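Local coordinates for protein yncA (Salmonella typhimurium, PDB 3DR6) that probably transfers an acetyl group from acetyl-coenzyme A to a substrate amine, as a putative acetyltransferase of the GNAT family, at residues 5-10 / 58-63; 84-89 / 102-107. One frame throughout, in Å; residues are numbered along the deposited sequence. Where two conformers were deposited one is given.

Contact 1: 5-10 / 58-63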
# COMPACT_ATOMS: atom_id res chain seq x y z
N THR C 5 5.75 -25.95 18.16
CA THR C 5 7.01 -25.41 17.63
C THR C 5 6.66 -24.48 16.47
O THR C 5 5.56 -24.57 15.91
CB THR C 5 7.94 -26.50 17.08
OG1 THR C 5 7.22 -27.31 16.13
CG2 THR C 5 8.48 -27.39 18.20
N ILE C 6 7.61 -23.61 16.13
CA ILE C 6 7.52 -22.76 14.94
C ILE C 6 8.77 -23.04 14.13
O ILE C 6 9.87 -23.13 14.68
CB ILE C 6 7.42 -21.25 15.29
CG1 ILE C 6 6.07 -20.93 15.93
CG2 ILE C 6 7.62 -20.40 14.02
CD1 ILE C 6 6.01 -19.58 16.63
N ARG C 7 8.60 -23.23 12.83
CA ARG C 7 9.73 -23.53 11.97
C ARG C 7 9.50 -22.84 10.64
O ARG C 7 8.40 -22.35 10.37
CB ARG C 7 9.86 -25.04 11.76
CG ARG C 7 8.61 -25.68 11.18
CD ARG C 7 8.93 -27.09 10.75
NE ARG C 7 7.73 -27.84 10.38
CZ ARG C 7 7.13 -27.76 9.20
NH1 ARG C 7 7.58 -26.94 8.27
NH2 ARG C 7 6.04 -28.49 8.97
N PHE C 8 10.53 -22.80 9.80
CA PHE C 8 10.36 -22.40 8.41
C PHE C 8 9.49 -23.40 7.67
O PHE C 8 9.60 -24.61 7.89
CB PHE C 8 11.72 -22.26 7.71
CG PHE C 8 12.49 -21.06 8.17
CD1 PHE C 8 12.09 -19.78 7.79
CD2 PHE C 8 13.60 -21.20 8.99
CE1 PHE C 8 12.79 -18.67 8.21
CE2 PHE C 8 14.31 -20.08 9.42
CZ PHE C 8 13.89 -18.82 9.03
N ALA C 9 8.61 -22.88 6.82
CA ALA C 9 7.75 -23.73 6.00
C ALA C 9 8.54 -24.42 4.89
O ALA C 9 9.61 -23.92 4.47
CB ALA C 9 6.58 -22.90 5.42
N ASP C 10 8.02 -25.58 4.46
CA ASP C 10 8.50 -26.34 3.30
C ASP C 10 7.43 -26.33 2.23
O ASP C 10 6.26 -26.02 2.51
CB ASP C 10 8.68 -27.83 3.65
CG ASP C 10 9.65 -28.08 4.75
OD1 ASP C 10 10.46 -27.16 5.08
OD2 ASP C 10 9.63 -29.21 5.29
N VAL C 58 5.71 -21.68 9.81
CA VAL C 58 4.51 -22.37 10.26
C VAL C 58 4.61 -22.67 11.74
O VAL C 58 5.72 -22.93 12.25
CB VAL C 58 4.23 -23.70 9.48
CG1 VAL C 58 3.86 -23.41 8.03
CG2 VAL C 58 5.41 -24.64 9.58
N SER C 59 3.47 -22.64 12.43
CA SER C 59 3.34 -23.28 13.74
C SER C 59 2.87 -24.74 13.57
O SER C 59 2.08 -25.06 12.68
CB SER C 59 2.42 -22.51 14.70
OG SER C 59 1.19 -22.14 14.10
N GLU C 60 3.38 -25.62 14.42
CA GLU C 60 3.09 -27.03 14.31
C GLU C 60 2.83 -27.58 15.72
O GLU C 60 3.45 -27.14 16.70
CB GLU C 60 4.28 -27.72 13.66
CG GLU C 60 4.07 -29.13 13.11
CD GLU C 60 5.36 -29.70 12.53
OE1 GLU C 60 6.36 -28.96 12.42
OE2 GLU C 60 5.41 -30.91 12.21
N GLU C 61 1.90 -28.53 15.81
CA GLU C 61 1.56 -29.23 17.05
C GLU C 61 1.18 -30.65 16.65
O GLU C 61 0.28 -30.85 15.82
CB GLU C 61 0.38 -28.53 17.73
CG GLU C 61 -0.05 -29.10 19.10
CD GLU C 61 -1.38 -28.50 19.56
OE1 GLU C 61 -1.47 -27.26 19.66
OE2 GLU C 61 -2.34 -29.27 19.79
N ASN C 62 1.88 -31.63 17.23
CA ASN C 62 1.64 -33.04 16.95
C ASN C 62 1.65 -33.30 15.44
O ASN C 62 0.82 -34.05 14.92
CB ASN C 62 0.33 -33.50 17.59
CG ASN C 62 0.34 -34.99 17.98
OD1 ASN C 62 1.40 -35.59 18.19
ND2 ASN C 62 -0.85 -35.58 18.08
N GLY C 63 2.57 -32.65 14.73
CA GLY C 63 2.67 -32.79 13.29
C GLY C 63 1.63 -32.06 12.44
O GLY C 63 1.64 -32.19 11.21
O HOH W 1 5.86 -29.47 17.09
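An antiparallel ladder joins edge strand 5-8 to strand 56-61, with Thr5 facing Glu60, Ile6 facing Ser59 and Arg7 facing Val58. The first and last are hydrogen-bonded pairs: Thr5 N reaches Glu60 O at 3.0 Å, and Val58 N reaches Arg7 O at 2.8 Å, each pair completed by its reciprocal bond. Ile6 and Ser59 form the non-hydrogen-bonded pair between them, their CA atoms 4.4 Å apart. The short axes make an angle of 136°, reflecting a marked twist between the paired strands.

One face carries Thr5, Arg7, Val58 and Glu60. Arg7 CG sits between the backbone N and the carbonyl carbon (chi1 58°), and the chain then runs extended over Val58, whose CG2 lies under one face of the guanidinium, 3.4 Å from Arg7 NH1. Arg7 NE forms a salt bridge to Glu60 OE1 at 2.7 Å. That oxygen lies near the guanidinium plane, yet the donor approaches it from 41° above the carboxylate plane, the two planes being almost perpendicular. Arg7 NH1 donates to Phe8 O and forms a salt bridge with Asp13, so bonds on two nitrogens fix the rotation of the group and probably stabilise its positive charge. A water hydrogen-bonded to Thr5 OG1 at 2.7 Å also donates a weak bond to Glu60 O.

Beyond the ladder Ala9 CB packs on Val58 CG1 at 3.8 Å. On the other face, Ile6 and Ser59 meet helix 99-113, and Ser59 OG bonds to Thr66. This pairing of the N-terminal strand with its neighbour is the antiparallel edge of the GNAT sheet.

Contact 2: 84-89 / 102-107; sequences VEHSVY and KLLSRL
The imidazole of His86 has Leu104 CD1 over one face, 3.8 Å from the ring centroid and 24° off the ring normal, which meets the geometry of a CH-pi contact. It lies within the beta-alpha-beta unit of strand 83-90, helix 99-113 and strand 118-124, in the central part of the GNAT fold. The methyl is displaced toward the rim and comes nearest to His86 CD2, at 3.5 Å; the two side chains cross at about a right angle. Leu107 CD2 approaches the ring obliquely and makes its close contact lower down, with His86 CB at 3.3 Å. His86 NE2 is hydrogen-bonded to NE2 of His134, whose ring lies nearly parallel to that of His86. The polar end of the imidazole thus has a partner from helix 128-135, while one face receives a methyl from helix 99-113.

The short axes of strand and helix lie 9.0 Å apart with the directions 150° apart, so the helix runs back across the strand, as expected for the crossover between parallel neighbours. His86 and Val88, two residues apart, both direct their side chains to the helix, where Leu103, Leu104 and Leu107 supply the complementary surface. Met119 and Ala121 of strand 118-124 also touch His86, and Ala69 of strand 64-73 touches both Val88 and Leu103, extending the buried apolar layer to the neighbouring strands.

Val88 divides its two methyls among the three leucines. With CG1 anti to the backbone N (chi1 174°), CG2 is left beside that nitrogen and lies 4.3 Å from both Leu104 CB and Leu107 CD2, whereas CG1 packs against Leu103 CB at 4.0 Å.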
# COMPACT_ATOMS: atom_id res chain seq x y z
N VAL C 84 8.10 -3.61 5.60
CA VAL C 84 7.38 -4.82 5.23
C VAL C 84 6.03 -4.88 5.95
O VAL C 84 5.86 -4.27 7.02
CB VAL C 84 8.20 -6.12 5.49
CG1 VAL C 84 9.37 -6.25 4.47
CG2 VAL C 84 8.68 -6.20 6.98
N GLU C 85 5.09 -5.60 5.36
CA GLU C 85 3.80 -5.82 5.97
C GLU C 85 3.59 -7.32 6.20
O GLU C 85 3.79 -8.14 5.27
CB GLU C 85 2.68 -5.28 5.06
CG GLU C 85 1.32 -5.58 5.64
CD GLU C 85 0.19 -5.01 4.81
OE1 GLU C 85 0.50 -4.32 3.80
OE2 GLU C 85 -0.98 -5.27 5.19
N HIS C 86 3.17 -7.67 7.42
CA HIS C 86 3.10 -9.08 7.83
C HIS C 86 1.74 -9.67 7.52
O HIS C 86 0.77 -8.94 7.37
CB HIS C 86 3.46 -9.28 9.33
CG HIS C 86 2.37 -8.92 10.30
ND1 HIS C 86 1.18 -9.62 10.39
CD2 HIS C 86 2.31 -7.97 11.27
CE1 HIS C 86 0.43 -9.09 11.34
NE2 HIS C 86 1.11 -8.10 11.90
N SER C 87 1.68 -10.99 7.42
CA SER C 87 0.42 -11.69 7.41
C SER C 87 0.61 -12.88 8.34
O SER C 87 1.56 -13.66 8.20
CB SER C 87 0.00 -12.06 5.98
OG SER C 87 0.88 -13.04 5.40
N VAL C 88 -0.26 -12.95 9.35
CA VAL C 88 -0.24 -14.05 10.33
C VAL C 88 -1.66 -14.61 10.39
O VAL C 88 -2.61 -13.88 10.73
CB VAL C 88 0.19 -13.54 11.73
CG1 VAL C 88 0.08 -14.64 12.75
CG2 VAL C 88 1.62 -13.00 11.69
N TYR C 89 -1.81 -15.89 10.06
CA TYR C 89 -3.13 -16.52 10.06
C TYR C 89 -3.08 -17.80 10.87
O TYR C 89 -2.24 -18.67 10.63
CB TYR C 89 -3.62 -16.78 8.63
CG TYR C 89 -3.67 -15.53 7.76
CD1 TYR C 89 -4.49 -14.45 8.11
CD2 TYR C 89 -2.90 -15.42 6.60
CE1 TYR C 89 -4.53 -13.27 7.33
CE2 TYR C 89 -2.95 -14.26 5.81
CZ TYR C 89 -3.76 -13.20 6.19
OH TYR C 89 -3.81 -12.05 5.43
N LYS C 102 3.08 -15.59 19.06
CA LYS C 102 4.33 -16.34 18.94
C LYS C 102 4.88 -16.34 17.51
O LYS C 102 6.09 -16.16 17.30
CB LYS C 102 4.14 -17.77 19.46
CG LYS C 102 3.94 -17.83 20.99
CD LYS C 102 3.70 -19.25 21.49
CE LYS C 102 3.60 -19.25 23.01
NZ LYS C 102 3.14 -20.58 23.56
N LEU C 103 3.99 -16.55 16.53
CA LEU C 103 4.33 -16.44 15.12
C LEU C 103 4.86 -15.04 14.79
O LEU C 103 5.90 -14.90 14.13
CB LEU C 103 3.10 -16.74 14.23
CG LEU C 103 2.88 -18.25 14.10
CD1 LEU C 103 1.49 -18.54 13.51
CD2 LEU C 103 4.02 -18.87 13.25
N LEU C 104 4.14 -14.03 15.25
CA LEU C 104 4.51 -12.65 14.95
C LEU C 104 5.88 -12.29 15.56
O LEU C 104 6.69 -11.63 14.91
CB LEU C 104 3.41 -11.66 15.36
CG LEU C 104 3.69 -10.19 15.02
CD1 LEU C 104 4.08 -9.99 13.54
CD2 LEU C 104 2.47 -9.32 15.39
N SER C 105 6.13 -12.76 16.78
CA SER C 105 7.41 -12.51 17.45
C SER C 105 8.56 -13.09 16.63
O SER C 105 9.54 -12.40 16.34
CB SER C 105 7.42 -13.08 18.88
OG SER C 105 8.55 -12.61 19.60
N ARG C 106 8.42 -14.35 16.22
CA ARG C 106 9.43 -15.00 15.37
C ARG C 106 9.63 -14.24 14.04
O ARG C 106 10.77 -14.01 13.60
CB ARG C 106 9.08 -16.46 15.13
CG ARG C 106 10.02 -17.19 14.15
CD ARG C 106 11.49 -17.26 14.64
NE ARG C 106 12.35 -17.79 13.58
CZ ARG C 106 12.49 -19.09 13.30
NH1 ARG C 106 11.83 -20.03 13.99
NH2 ARG C 106 13.29 -19.47 12.31
N LEU C 107 8.52 -13.82 13.43
CA LEU C 107 8.54 -13.05 12.19
C LEU C 107 9.38 -11.77 12.29
O LEU C 107 10.17 -11.45 11.40
CB LEU C 107 7.10 -12.69 11.77
CG LEU C 107 6.89 -12.37 10.30
CD1 LEU C 107 7.20 -13.62 9.42
CD2 LEU C 107 5.47 -11.83 10.09

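From the N terminus, strand 5-8 leads into helices 14-27 and 39-52, and contact 1 closes this largely helical excursion of 47 residues when the chain returns in strand 56-61. Strands 64-73 and 83-90 then extend the sheet. Contact 2 closes a shorter loop of 12 residues as helix 99-113 folds back over strand 83-90. The loops follow in series, neither nested nor crossing, with contact centres about 14 Å apart. The helix bridges them: Ile6 CD1 lies 3.5 Å from Lys102 O, Ser59 OG is 3.7 Å from Leu103 CD1, and Phe8 makes a cation-pi contact with Arg106. One helix therefore packs on both the sheet edge and its interior.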